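Local atomic coordinates of putative immunoglobulin-blocking virulence protein (Mycoplasma mycoides subsp. capri, PDB entry 7ADK), a protein that probably blocks the action of host immunoglobulins and so contributes to the virulence of the mycoplasma. Residues A[351-356]-A[474-479]. Numbering follows the deposited sequence.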
loop_
_atom_site.group_PDB
_atom_site.type_symbol
_atom_site.label_atom_id
_atom_site.label_comp_id
_atom_site.label_asym_id
_atom_site.label_seq_id
_atom_site.Cartn_x
_atom_site.Cartn_y
_atom_site.Cartn_z
ATOM N N TYR A 351 -11.888 11.851 36.281
ATOM C CA TYR A 351 -10.610 12.162 35.619
ATOM C C TYR A 351 -10.801 13.109 34.446
ATOM O O TYR A 351 -10.013 14.033 34.280
ATOM C CB TYR A 351 -9.828 10.921 35.182
ATOM C CG TYR A 351 -9.065 10.251 36.302
ATOM C CD1 TYR A 351 -8.050 10.945 36.984
ATOM C CD2 TYR A 351 -9.332 8.923 36.643
ATOM C CE1 TYR A 351 -7.350 10.336 38.034
ATOM C CE2 TYR A 351 -8.653 8.309 37.702
ATOM C CZ TYR A 351 -7.676 9.023 38.408
ATOM O OH TYR A 351 -7.057 8.437 39.455
ATOM N N ARG A 352 -11.855 12.940 33.653
ATOM C CA ARG A 352 -12.125 13.821 32.510
ATOM C C ARG A 352 -12.444 15.245 32.957
ATOM O O ARG A 352 -13.240 15.453 33.866
ATOM C CB ARG A 352 -13.246 13.250 31.641
ATOM C CG ARG A 352 -12.843 11.883 31.119
ATOM C CD ARG A 352 -13.845 11.304 30.137
ATOM N NE ARG A 352 -13.685 11.865 28.797
ATOM C CZ ARG A 352 -13.771 11.194 27.669
ATOM N NH1 ARG A 352 -14.268 9.997 27.586
ATOM N NH2 ARG A 352 -13.314 11.725 26.591
ATOM N N VAL A 353 -11.886 16.239 32.276
ATOM C CA VAL A 353 -12.503 17.566 32.197
ATOM C C VAL A 353 -13.605 17.492 31.138
ATOM O O VAL A 353 -13.495 16.706 30.199
ATOM C CB VAL A 353 -11.450 18.661 31.968
ATOM C CG1 VAL A 353 -10.852 18.672 30.581
ATOM C CG2 VAL A 353 -12.025 20.040 32.245
ATOM N N PHE A 354 -14.708 18.218 31.322
ATOM C CA PHE A 354 -15.976 17.917 30.644
ATOM C C PHE A 354 -16.495 16.504 30.989
ATOM O O PHE A 354 -16.804 15.682 30.133
ATOM C CB PHE A 354 -15.929 18.244 29.145
ATOM C CG PHE A 354 -15.332 19.592 28.812
ATOM C CD1 PHE A 354 -15.843 20.760 29.404
ATOM C CD2 PHE A 354 -14.271 19.688 27.897
ATOM C CE1 PHE A 354 -15.320 22.017 29.070
ATOM C CE2 PHE A 354 -13.745 20.944 27.558
ATOM C CZ PHE A 354 -14.278 22.109 28.136
ATOM N N ASP A 355 -16.559 16.218 32.289
ATOM C CA ASP A 355 -17.003 14.958 32.892
ATOM C C ASP A 355 -18.470 14.600 32.602
ATOM O O ASP A 355 -19.290 15.468 32.296
ATOM C CB ASP A 355 -16.821 15.047 34.411
ATOM C CG ASP A 355 -17.673 16.148 35.047
ATOM O OD1 ASP A 355 -17.410 17.341 34.800
ATOM O OD2 ASP A 355 -18.607 15.831 35.806
ATOM N N TYR A 356 -18.815 13.316 32.736
ATOM C CA TYR A 356 -20.175 12.789 32.608
ATOM C C TYR A 356 -20.401 11.551 33.490
ATOM O O TYR A 356 -19.462 10.844 33.828
ATOM C CB TYR A 356 -20.512 12.546 31.131
ATOM C CG TYR A 356 -19.612 11.619 30.339
ATOM C CD1 TYR A 356 -19.878 10.243 30.298
ATOM C CD2 TYR A 356 -18.554 12.144 29.578
ATOM C CE1 TYR A 356 -19.107 9.398 29.490
ATOM C CE2 TYR A 356 -17.785 11.305 28.759
ATOM C CZ TYR A 356 -18.068 9.928 28.703
ATOM O OH TYR A 356 -17.366 9.119 27.879
ATOM N N ILE A 474 -2.295 23.491 31.873
ATOM C CA ILE A 474 -3.355 23.305 30.865
ATOM C C ILE A 474 -4.418 22.329 31.372
ATOM O O ILE A 474 -4.088 21.240 31.819
ATOM C CB ILE A 474 -2.773 22.775 29.535
ATOM C CG1 ILE A 474 -1.643 23.661 28.997
ATOM C CG2 ILE A 474 -3.861 22.594 28.486
ATOM C CD1 ILE A 474 -0.994 23.119 27.732
ATOM N N GLN A 475 -5.697 22.662 31.229
ATOM C CA GLN A 475 -6.796 21.751 31.562
ATOM C C GLN A 475 -6.836 20.526 30.624
ATOM O O GLN A 475 -6.643 19.403 31.079
ATOM C CB GLN A 475 -8.122 22.517 31.587
ATOM C CG GLN A 475 -8.358 23.378 32.828
ATOM C CD GLN A 475 -8.722 22.603 34.088
ATOM O OE1 GLN A 475 -8.787 21.384 34.132
ATOM N NE2 GLN A 475 -9.015 23.297 35.154
ATOM N N GLN A 476 -7.019 20.735 29.317
ATOM C CA GLN A 476 -7.090 19.692 28.290
ATOM C C GLN A 476 -6.235 20.018 27.065
ATOM O O GLN A 476 -6.160 21.166 26.631
ATOM C CB GLN A 476 -8.562 19.457 27.933
ATOM C CG GLN A 476 -8.855 18.786 26.597
ATOM C CD GLN A 476 -10.297 18.305 26.492
ATOM O OE1 GLN A 476 -10.756 17.436 27.204
ATOM N NE2 GLN A 476 -11.083 18.862 25.619
ATOM N N LEU A 477 -5.628 18.987 26.476
ATOM C CA LEU A 477 -4.992 19.034 25.168
ATOM C C LEU A 477 -5.479 17.852 24.332
ATOM O O LEU A 477 -5.215 16.713 24.700
ATOM C CB LEU A 477 -3.466 19.034 25.371
ATOM C CG LEU A 477 -2.652 19.173 24.080
ATOM C CD1 LEU A 477 -2.833 20.538 23.429
ATOM C CD2 LEU A 477 -1.182 18.981 24.380
ATOM N N GLU A 478 -6.163 18.102 23.219
ATOM C CA GLU A 478 -6.500 17.076 22.229
ATOM C C GLU A 478 -5.591 17.254 21.011
ATOM O O GLU A 478 -5.604 18.299 20.362
ATOM C CB GLU A 478 -7.981 17.131 21.804
ATOM C CG GLU A 478 -8.994 16.831 22.918
ATOM C CD GLU A 478 -10.479 16.919 22.505
ATOM O OE1 GLU A 478 -10.787 17.092 21.311
ATOM O OE2 GLU A 478 -11.372 16.800 23.369
ATOM N N LEU A 479 -4.805 16.231 20.683
ATOM C CA LEU A 479 -3.946 16.191 19.505
ATOM C C LEU A 479 -4.487 15.135 18.550
ATOM O O LEU A 479 -4.560 13.969 18.927
ATOM C CB LEU A 479 -2.500 15.864 19.917
ATOM C CG LEU A 479 -1.845 16.797 20.945
ATOM C CD1 LEU A 479 -0.432 16.323 21.262
ATOM C CD2 LEU A 479 -1.771 18.235 20.470
#
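Gln476 swings its CG anti to its own backbone N (chi1 160°) and stays extended beyond it, which carries the terminal amide across to Val353 and Phe354. Val353 answers with CG1 set between its backbone N and carbonyl carbon, so that this methyl lies against the root of the glutamine while CG2 turns to Gln475. The backbones themselves remain apart: the closest pair of CA atoms, those of Val353 and Gln476, is separated by 7.0 Å.

CG1 of Val353 does most of the touching. It lies 3.6 Å from CB of Gln476 and equally near its OE1, with CD of Gln476 slightly farther from CG1 at 4.1 Å, so this one methyl sits alongside the glutamine, touching both its CB and its amide oxygen. CG2 of Val353 reaches OE1 of Gln475 at 4.0 Å, a looser touch made at the end of a chain bent at chi2. Phe354 offers its rim: NE2 of Gln476 sits in the ring plane, 3.9 Å from CE2 of Phe354, and the ring and amide planes stand 74° apart. This is an edge contact, with the amide nitrogen beside the ring and not above its pi face.

The contact docks the loop that follows helix 339-351 onto strand 473-481 of the mixed sheet. Phe354 also meets Trp375 edge-to-face.

Arg352 and Glu478 stay apart, with NH2 of Arg352 and OE2 of Glu478 6.3 Å from each other; NH2 of Arg352 is salt-bridged to Asp532, while Glu478 uses OE1 for Arg450 and OE2 for the hydroxyl of Tyr372. Loop and strand meet by van der Waals contact, and the amide nitrogen of buried Gln476 finds its hydrogen bond at OG of Ser448 on the neighbouring parallel strand, not in the loop.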